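Local structure of probable 2-hydroxyhepta-2,4-diene-1,7-dioate isomerase (Thermus thermophilus, 2DFU) at residues Asp35-Thr40 / Asn91-Trp96; Gly82-Ala87 / Ala161-Lys166; Glu110-Gly115 / Glu231-Leu236. The protein probably acts as a metal-dependent isomerase of the fumarylacetoacetate hydrolase family, converting 2-hydroxyhepta-2,4-diene-1,7-dioate. One frame throughout, in Å; residues are numbered along the deposited sequence.

Contact 1 (Asp35-Thr40 / Asn91-Trp96); sequences DLASVT and NPRDPW
The amide of N91 reaches across to the short 3-10 turn 36-38 and joins the backbones of L36 and V39 through a single nitrogen. ND2 gives one good bond to L36 O, 3.0 Å away and nearly straight at 165°, and a weak, bent one to V39 O at 3.1 Å. L36 O lies in the amide plane of N91, whereas ND2 sits well above the carbonyl plane of L36. The other face of that plane is taken by V39 N, so L36 O accepts two hydrogen bonds, one from each side. At the far end of the amide, OD1 turns back on its own chain and accepts from R93 N, 2.9 Å from OD1, while N91 O accepts from D94 N. With CG anti to the backbone N (chi1 -173°), the amide extends from its turn toward L36. Asparagine suits the place because one planar group both donates to the neighbouring turn and accepts from its own. A leucine here would probably leave L36 O without its cross-segment donor, V39 O without its weak one and R93 N without its acceptor, freeing the two turns to shift. Around this polar centre the packing is aliphatic: L36 CD2 lies 3.8 Å from R93 CG, and A37 CB rests against R93 CB at 3.7 Å, the small alanine allowing the arginine stem to come close. L36 also touches W173, as does P92. T98 OG1 hydrogen-bonds to both N91 N and D94 O, the two ends of this turn. The arrangement is an Asx turn within a type I beta turn, N91 to D94, joining the N-terminal Rv2993c-like region to the fumarylacetoacetate hydrolase region.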
loop_
_atom_site.group_PDB
_atom_site.type_symbol
_atom_site.label_atom_id
_atom_site.label_comp_id
_atom_site.label_asym_id
_atom_site.label_seq_id
_atom_site.Cartn_x
_atom_site.Cartn_y
_atom_site.Cartn_z
ATOM N N ASP A 35 -2.423 -26.931 -19.008
ATOM C CA ASP A 35 -2.920 -26.275 -20.212
ATOM C C ASP A 35 -3.392 -24.913 -19.717
ATOM O O ASP A 35 -3.982 -24.813 -18.644
ATOM C CB ASP A 35 -4.113 -27.024 -20.827
ATOM C CG ASP A 35 -3.698 -28.297 -21.543
ATOM O OD1 ASP A 35 -2.660 -28.276 -22.238
ATOM O OD2 ASP A 35 -4.415 -29.314 -21.421
ATOM N N LEU A 36 -3.135 -23.866 -20.489
ATOM C CA LEU A 36 -3.550 -22.534 -20.086
ATOM C C LEU A 36 -5.042 -22.472 -19.753
ATOM O O LEU A 36 -5.440 -21.904 -18.730
ATOM C CB LEU A 36 -3.242 -21.526 -21.196
ATOM C CG LEU A 36 -3.651 -20.091 -20.868
ATOM C CD1 LEU A 36 -2.975 -19.637 -19.577
ATOM C CD2 LEU A 36 -3.275 -19.180 -22.020
ATOM N N ALA A 37 -5.859 -23.062 -20.620
ATOM C CA ALA A 37 -7.307 -23.050 -20.444
ATOM C C ALA A 37 -7.772 -23.685 -19.138
ATOM O O ALA A 37 -8.875 -23.413 -18.675
ATOM C CB ALA A 37 -7.989 -23.750 -21.643
ATOM N N SER A 38 -6.928 -24.514 -18.538
ATOM C CA SER A 38 -7.286 -25.195 -17.298
ATOM C C SER A 38 -6.872 -24.498 -16.002
ATOM O O SER A 38 -7.258 -24.939 -14.918
ATOM C CB SER A 38 -6.696 -26.610 -17.298
ATOM O OG SER A 38 -7.104 -27.333 -18.446
ATOM N N VAL A 39 -6.084 -23.431 -16.085
ATOM C CA VAL A 39 -5.665 -22.759 -14.859
ATOM C C VAL A 39 -6.424 -21.470 -14.599
ATOM O O VAL A 39 -7.063 -20.924 -15.491
ATOM C CB VAL A 39 -4.147 -22.429 -14.872
ATOM C CG1 VAL A 39 -3.352 -23.669 -15.229
ATOM C CG2 VAL A 39 -3.855 -21.297 -15.859
ATOM N N THR A 40 -6.364 -20.999 -13.359
ATOM C CA THR A 40 -7.004 -19.744 -12.997
ATOM C C THR A 40 -5.901 -18.684 -12.981
ATOM O O THR A 40 -5.032 -18.689 -12.105
ATOM C CB THR A 40 -7.649 -19.815 -11.604
ATOM O OG1 THR A 40 -8.707 -20.785 -11.616
ATOM C CG2 THR A 40 -8.212 -18.455 -11.213
ATOM N N ASN A 91 -8.720 -15.028 -18.437
ATOM C CA ASN A 91 -7.869 -16.022 -19.086
ATOM C C ASN A 91 -8.140 -15.892 -20.596
ATOM O O ASN A 91 -9.290 -15.972 -21.032
ATOM C CB ASN A 91 -8.273 -17.417 -18.599
ATOM C CG ASN A 91 -7.335 -18.505 -19.077
ATOM O OD1 ASN A 91 -7.016 -18.597 -20.263
ATOM N ND2 ASN A 91 -6.901 -19.348 -18.151
ATOM N N PRO A 92 -7.092 -15.680 -21.409
ATOM C CA PRO A 92 -7.254 -15.540 -22.863
ATOM C C PRO A 92 -7.986 -16.694 -23.561
ATOM O O PRO A 92 -8.465 -16.546 -24.685
ATOM C CB PRO A 92 -5.817 -15.380 -23.354
ATOM C CG PRO A 92 -5.170 -14.659 -22.222
ATOM C CD PRO A 92 -5.695 -15.418 -21.017
ATOM N N ARG A 93 -8.071 -17.842 -22.899
ATOM C CA ARG A 93 -8.763 -18.987 -23.487
ATOM C C ARG A 93 -10.281 -18.920 -23.249
ATOM O O ARG A 93 -11.040 -19.674 -23.857
ATOM C CB ARG A 93 -8.186 -20.284 -22.923
ATOM C CG ARG A 93 -6.681 -20.413 -23.143
ATOM C CD ARG A 93 -6.305 -20.480 -24.631
ATOM N NE ARG A 93 -6.790 -21.705 -25.267
ATOM C CZ ARG A 93 -6.087 -22.432 -26.137
ATOM N NH1 ARG A 93 -4.859 -22.060 -26.485
ATOM N NH2 ARG A 93 -6.608 -23.543 -26.650
ATOM N N ASP A 94 -10.706 -18.011 -22.370
ATOM C CA ASP A 94 -12.126 -17.781 -22.042
ATOM C C ASP A 94 -12.193 -16.487 -21.217
ATOM O O ASP A 94 -12.513 -16.504 -20.032
ATOM C CB ASP A 94 -12.703 -18.959 -21.245
ATOM C CG ASP A 94 -14.144 -18.722 -20.807
ATOM O OD1 ASP A 94 -14.854 -17.930 -21.466
ATOM O OD2 ASP A 94 -14.571 -19.338 -19.805
ATOM N N PRO A 95 -11.902 -15.345 -21.865
ATOM C CA PRO A 95 -11.867 -13.976 -21.338
ATOM C C PRO A 95 -12.992 -13.539 -20.421
ATOM O O PRO A 95 -12.806 -13.358 -19.219
ATOM C CB PRO A 95 -11.833 -13.114 -22.599
ATOM C CG PRO A 95 -11.238 -14.002 -23.624
ATOM C CD PRO A 95 -11.880 -15.321 -23.338
ATOM N N TRP A 96 -14.162 -13.353 -21.011
ATOM C CA TRP A 96 -15.331 -12.879 -20.290
ATOM C C TRP A 96 -15.884 -13.829 -19.238
ATOM O O TRP A 96 -16.532 -13.398 -18.288
ATOM C CB TRP A 96 -16.404 -12.518 -21.309
ATOM C CG TRP A 96 -15.806 -11.842 -22.504
ATOM C CD1 TRP A 96 -15.887 -12.253 -23.805
ATOM C CD2 TRP A 96 -15.016 -10.644 -22.511
ATOM N NE1 TRP A 96 -15.200 -11.389 -24.619
ATOM C CE2 TRP A 96 -14.655 -10.391 -23.855
ATOM C CE3 TRP A 96 -14.578 -9.760 -21.514
ATOM C CZ2 TRP A 96 -13.876 -9.291 -24.228
ATOM C CZ3 TRP A 96 -13.801 -8.662 -21.885
ATOM C CH2 TRP A 96 -13.460 -8.438 -23.230
#

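Contact 2 (Gly82-Ala87 / Ala161-Lys166); sequences GPNALA and AKSADK
N84 folds its side chain in between its own N and carbonyl carbon (chi1 63°), which carries the amide over to S163 and D165; S163 places OG anti to its backbone N (chi1 -163°), where it meets G82 N. These torsions join two connections of the fumarylacetoacetate hydrolase fold: the 3-10 turn 83-85 leading into strand 86-87, and the loop after helix 159-162 leading to strand 168-175, which runs parallel to 86-87. Both hydrogens of N84 ND2 are used, one on S163 O at 2.8 Å and the other on D165 OD1 at 2.9 Å. The carboxylate is met on its anti side, and its plane stands at 71° to the amide. Asparagine fits because it can donate twice from one atom to a carbonyl and a carboxylate. D165 OD2 turns to T218 of the second subunit, so this carboxylate links the intrachain contact to the dimer interface. K166 N donates to N84 O, 3.2 Å away. Glycine suits position 82, where a CB would collide with N84 OD1. A85 keeps only a methyl close to A164 O, and A87 CB packs on K166 CA at 4.0 Å, small side chains that let the two backbones come near. The K166 chain, bent once at chi2, passes L86 O with its CD and carries NZ to a salt bridge with E100. At the other end of the contact, S163 OG accepts the N-H of G82, with 2.7 Å between OG and N.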
loop_
_atom_site.group_PDB
_atom_site.type_symbol
_atom_site.label_atom_id
_atom_site.label_comp_id
_atom_site.label_asym_id
_atom_site.label_seq_id
_atom_site.Cartn_x
_atom_site.Cartn_y
_atom_site.Cartn_z
ATOM N N GLY A 82 -3.903 0.166 -2.872
ATOM C CA GLY A 82 -3.578 -0.930 -1.983
ATOM C C GLY A 82 -3.727 -2.230 -2.747
ATOM O O GLY A 82 -4.370 -2.246 -3.791
ATOM N N PRO A 83 -3.128 -3.331 -2.273
ATOM C CA PRO A 83 -3.235 -4.626 -2.953
ATOM C C PRO A 83 -4.689 -5.087 -3.106
ATOM O O PRO A 83 -4.996 -5.906 -3.968
ATOM C CB PRO A 83 -2.427 -5.553 -2.051
ATOM C CG PRO A 83 -1.352 -4.635 -1.528
ATOM C CD PRO A 83 -2.142 -3.397 -1.177
ATOM N N ASN A 84 -5.582 -4.559 -2.270
ATOM C CA ASN A 84 -6.996 -4.928 -2.341
ATOM C C ASN A 84 -7.613 -4.543 -3.692
ATOM O O ASN A 84 -8.641 -5.093 -4.088
ATOM C CB ASN A 84 -7.779 -4.236 -1.228
ATOM C CG ASN A 84 -7.753 -2.718 -1.356
ATOM O OD1 ASN A 84 -6.710 -2.088 -1.170
ATOM N ND2 ASN A 84 -8.896 -2.129 -1.689
ATOM N N ALA A 85 -6.989 -3.602 -4.398
ATOM C CA ALA A 85 -7.501 -3.162 -5.694
ATOM C C ALA A 85 -7.250 -4.179 -6.804
ATOM O O ALA A 85 -7.877 -4.114 -7.859
ATOM C CB ALA A 85 -6.872 -1.810 -6.079
ATOM N N LEU A 86 -6.333 -5.113 -6.572
ATOM C CA LEU A 86 -6.015 -6.112 -7.581
ATOM C C LEU A 86 -7.199 -7.009 -7.932
ATOM O O LEU A 86 -7.931 -7.483 -7.058
ATOM C CB LEU A 86 -4.833 -6.961 -7.123
ATOM C CG LEU A 86 -3.516 -6.191 -7.013
ATOM C CD1 LEU A 86 -2.467 -7.056 -6.347
ATOM C CD2 LEU A 86 -3.064 -5.761 -8.400
ATOM N N ALA A 87 -7.383 -7.235 -9.228
ATOM C CA ALA A 87 -8.466 -8.077 -9.709
ATOM C C ALA A 87 -7.918 -9.015 -10.778
ATOM O O ALA A 87 -7.133 -8.597 -11.627
ATOM C CB ALA A 87 -9.579 -7.208 -10.278
ATOM N N ALA A 161 -11.267 6.710 -4.594
ATOM C CA ALA A 161 -11.338 7.035 -6.013
ATOM C C ALA A 161 -10.481 6.077 -6.837
ATOM O O ALA A 161 -10.839 5.719 -7.957
ATOM C CB ALA A 161 -10.867 8.466 -6.251
ATOM N N LYS A 162 -9.361 5.653 -6.263
ATOM C CA LYS A 162 -8.416 4.782 -6.955
ATOM C C LYS A 162 -8.121 3.441 -6.285
ATOM O O LYS A 162 -7.675 2.500 -6.946
ATOM C CB LYS A 162 -7.081 5.521 -7.118
ATOM C CG LYS A 162 -7.112 6.769 -7.996
ATOM C CD LYS A 162 -7.079 6.392 -9.476
ATOM C CE LYS A 162 -6.800 7.609 -10.356
ATOM N NZ LYS A 162 -6.831 7.265 -11.808
ATOM N N SER A 163 -8.361 3.348 -4.983
ATOM C CA SER A 163 -8.024 2.131 -4.266
ATOM C C SER A 163 -9.163 1.278 -3.708
ATOM O O SER A 163 -8.959 0.509 -2.763
ATOM C CB SER A 163 -7.041 2.477 -3.148
ATOM O OG SER A 163 -6.383 1.315 -2.677
ATOM N N ALA A 164 -10.354 1.407 -4.282
ATOM C CA ALA A 164 -11.488 0.599 -3.846
ATOM C C ALA A 164 -11.207 -0.833 -4.300
ATOM O O ALA A 164 -10.406 -1.044 -5.209
ATOM C CB ALA A 164 -12.785 1.111 -4.492
ATOM N N ASP A 165 -11.848 -1.814 -3.674
ATOM C CA ASP A 165 -11.640 -3.208 -4.060
ATOM C C ASP A 165 -11.825 -3.415 -5.568
ATOM O O ASP A 165 -12.742 -2.863 -6.165
ATOM C CB ASP A 165 -12.611 -4.131 -3.307
ATOM C CG ASP A 165 -12.278 -4.255 -1.824
ATOM O OD1 ASP A 165 -11.150 -3.902 -1.421
ATOM O OD2 ASP A 165 -13.144 -4.727 -1.062
ATOM N N LYS A 166 -10.943 -4.215 -6.162
ATOM C CA LYS A 166 -10.968 -4.534 -7.591
ATOM C C LYS A 166 -10.741 -3.354 -8.540
ATOM O O LYS A 166 -11.038 -3.458 -9.731
ATOM C CB LYS A 166 -12.287 -5.225 -7.977
ATOM C CG LYS A 166 -12.792 -6.281 -7.000
ATOM C CD LYS A 166 -11.744 -7.333 -6.637
ATOM C CE LYS A 166 -12.330 -8.316 -5.619
ATOM N NZ LYS A 166 -11.371 -9.357 -5.186
HETATM O O HOH W 1 -8.425 -10.351 -6.620
#

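Contact 3 (Glu110-Gly115 / Glu231-Leu236); sequences ELHYEG and EGVGAL
The imidazole of H112 has A235 CA over the centre of one face, a CH-pi contact 4.0 Å from the centroid, and E110 O at its edge in the ring plane, where it accepts from ND1. The phenol of Y113 carries G234 O over one face, offset toward the rim, with L236 CG and a water at its edge. Both rings flank a single antiparallel beta bridge between the start of strand 111-121 and the loop 231-236 of the fumarylacetoacetate hydrolase fold. H112 and A235 form a non-hydrogen-bonded pair: the bonds lie to either side, L236 N to L111 O at 2.7 Å and Y113 N to G234 O at 3.3 Å. G234 O thus takes the tyrosine's N-H while sitting over its ring. With CG between the backbone N and the carbonyl carbon (chi1 53°), the Y113 ring lies across the loop backbone, and a glycine at 234 is needed because a CB would clash with the phenol oxygen. Glycine also suits position 232, whose backbone angles would jam a side chain against the preceding carbonyl. L236 points into the contact, and its CD2 lies 3.4 Å from Y113 CD2, while CD1 meets L111 CD2; leucine suits both places, since their branched ends meet each other and both touch I146 of strand 137-148. At the other end V233 CG2 touches E114 CG at 3.5 Å, the stem of a glutamate whose OE2 makes a weak hydrogen bond with T147. A water joins the phenol to the loop, 2.8 Å from Y113 OH and 3.0 Å from A235 O.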
loop_
_atom_site.group_PDB
_atom_site.type_symbol
_atom_site.label_atom_id
_atom_site.label_comp_id
_atom_site.label_asym_id
_atom_site.label_seq_id
_atom_site.Cartn_x
_atom_site.Cartn_y
_atom_site.Cartn_z
ATOM N N GLU A 110 -19.621 7.879 -11.312
ATOM C CA GLU A 110 -18.687 8.378 -12.312
ATOM C C GLU A 110 -17.464 7.466 -12.420
ATOM O O GLU A 110 -16.332 7.895 -12.194
ATOM C CB GLU A 110 -18.253 9.793 -11.930
ATOM C CG GLU A 110 -17.935 10.682 -13.110
ATOM C CD GLU A 110 -19.136 10.889 -14.010
ATOM O OE1 GLU A 110 -20.145 11.458 -13.534
ATOM O OE2 GLU A 110 -19.073 10.479 -15.191
ATOM N N LEU A 111 -17.700 6.203 -12.762
ATOM C CA LEU A 111 -16.622 5.229 -12.899
ATOM C C LEU A 111 -16.011 5.328 -14.295
ATOM O O LEU A 111 -16.726 5.239 -15.295
ATOM C CB LEU A 111 -17.159 3.812 -12.679
ATOM C CG LEU A 111 -16.109 2.765 -12.307
ATOM C CD1 LEU A 111 -15.589 3.050 -10.894
ATOM C CD2 LEU A 111 -16.717 1.376 -12.374
ATOM N N HIS A 112 -14.693 5.504 -14.355
ATOM C CA HIS A 112 -13.981 5.629 -15.624
ATOM C C HIS A 112 -12.847 4.622 -15.792
ATOM O O HIS A 112 -12.269 4.152 -14.807
ATOM C CB HIS A 112 -13.405 7.037 -15.769
ATOM C CG HIS A 112 -14.432 8.093 -16.035
ATOM N ND1 HIS A 112 -15.417 8.423 -15.130
ATOM C CD2 HIS A 112 -14.615 8.906 -17.103
ATOM C CE1 HIS A 112 -16.161 9.396 -15.627
ATOM N NE2 HIS A 112 -15.695 9.708 -16.823
ATOM N N TYR A 113 -12.534 4.307 -17.049
ATOM C CA TYR A 113 -11.461 3.370 -17.384
ATOM C C TYR A 113 -10.213 4.094 -17.888
ATOM O O TYR A 113 -10.303 5.144 -18.523
ATOM C CB TYR A 113 -11.930 2.377 -18.451
ATOM C CG TYR A 113 -12.510 3.024 -19.695
ATOM C CD1 TYR A 113 -11.687 3.519 -20.709
ATOM C CD2 TYR A 113 -13.892 3.165 -19.844
ATOM C CE1 TYR A 113 -12.230 4.144 -21.844
ATOM C CE2 TYR A 113 -14.444 3.782 -20.962
ATOM C CZ TYR A 113 -13.613 4.272 -21.958
ATOM O OH TYR A 113 -14.184 4.902 -23.042
ATOM N N GLU A 114 -9.055 3.514 -17.600
ATOM C CA GLU A 114 -7.771 4.061 -18.015
ATOM C C GLU A 114 -6.808 2.891 -18.252
ATOM O O GLU A 114 -6.308 2.299 -17.291
ATOM C CB GLU A 114 -7.218 4.990 -16.919
ATOM C CG GLU A 114 -8.014 6.281 -16.716
ATOM C CD GLU A 114 -7.555 7.104 -15.505
ATOM O OE1 GLU A 114 -6.418 6.905 -15.025
ATOM O OE2 GLU A 114 -8.329 7.971 -15.040
ATOM N N GLY A 115 -6.566 2.545 -19.520
ATOM C CA GLY A 115 -5.659 1.452 -19.833
ATOM C C GLY A 115 -4.220 1.903 -19.647
ATOM O O GLY A 115 -3.883 3.017 -20.032
ATOM N N GLU A 231 -5.074 9.359 -24.026
ATOM C CA GLU A 231 -6.360 10.046 -24.080
ATOM C C GLU A 231 -7.432 9.001 -24.370
ATOM O O GLU A 231 -7.120 7.871 -24.755
ATOM C CB GLU A 231 -6.378 11.104 -25.188
ATOM C CG GLU A 231 -5.389 12.238 -25.004
ATOM C CD GLU A 231 -5.655 13.395 -25.949
ATOM O OE1 GLU A 231 -6.577 14.196 -25.667
ATOM O OE2 GLU A 231 -4.951 13.496 -26.979
ATOM N N GLY A 232 -8.693 9.378 -24.185
ATOM C CA GLY A 232 -9.779 8.450 -24.443
ATOM C C GLY A 232 -10.447 7.945 -23.180
ATOM O O GLY A 232 -11.289 7.049 -23.240
ATOM N N VAL A 233 -10.068 8.504 -22.032
ATOM C CA VAL A 233 -10.662 8.095 -20.765
ATOM C C VAL A 233 -12.158 8.394 -20.818
ATOM O O VAL A 233 -12.564 9.551 -20.952
ATOM C CB VAL A 233 -10.027 8.853 -19.572
ATOM C CG1 VAL A 233 -10.800 8.556 -18.290
ATOM C CG2 VAL A 233 -8.564 8.433 -19.408
ATOM N N GLY A 234 -12.971 7.345 -20.712
ATOM C CA GLY A 234 -14.416 7.514 -20.771
ATOM C C GLY A 234 -15.175 6.866 -19.625
ATOM O O GLY A 234 -14.590 6.205 -18.769
ATOM N N ALA A 235 -16.489 7.051 -19.618
ATOM C CA ALA A 235 -17.342 6.510 -18.569
ATOM C C ALA A 235 -17.671 5.038 -18.764
ATOM O O ALA A 235 -17.848 4.566 -19.885
ATOM C CB ALA A 235 -18.633 7.324 -18.485
ATOM N N LEU A 236 -17.751 4.315 -17.656
ATOM C CA LEU A 236 -18.069 2.895 -17.688
ATOM C C LEU A 236 -19.509 2.665 -17.261
ATOM O O LEU A 236 -20.137 3.527 -16.651
ATOM C CB LEU A 236 -17.155 2.121 -16.739
ATOM C CG LEU A 236 -15.720 1.879 -17.192
ATOM C CD1 LEU A 236 -14.840 1.558 -15.984
ATOM C CD2 LEU A 236 -15.709 0.741 -18.202
HETATM O O HOH W 2 -19.926 5.791 -15.222
HETATM O O HOH W 3 -16.862 5.339 -22.592
#

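Contacts 2 and 3 touch, through a long, weak ion pair between K162 and E114, and both reach the same strand system; their centres are about 16 Å apart. Contact 1 lies farther out, its centre about 18 Å from that of the chain, and ties the N-terminal region to the rest; it is mostly buried, but A37 and R93 are exposed. Its segment 91-96 follows 82-87 of contact 2 almost directly in sequence. Contact 2, the most central, is buried with no exposed touching residue, and it alone borders the second subunit. Chemistry follows place: one amide with aliphatic stems in contact 1, several side-chain and backbone bonds in contact 2, and a backbone bridge padded by rings and leucines in the partly buried contact 3.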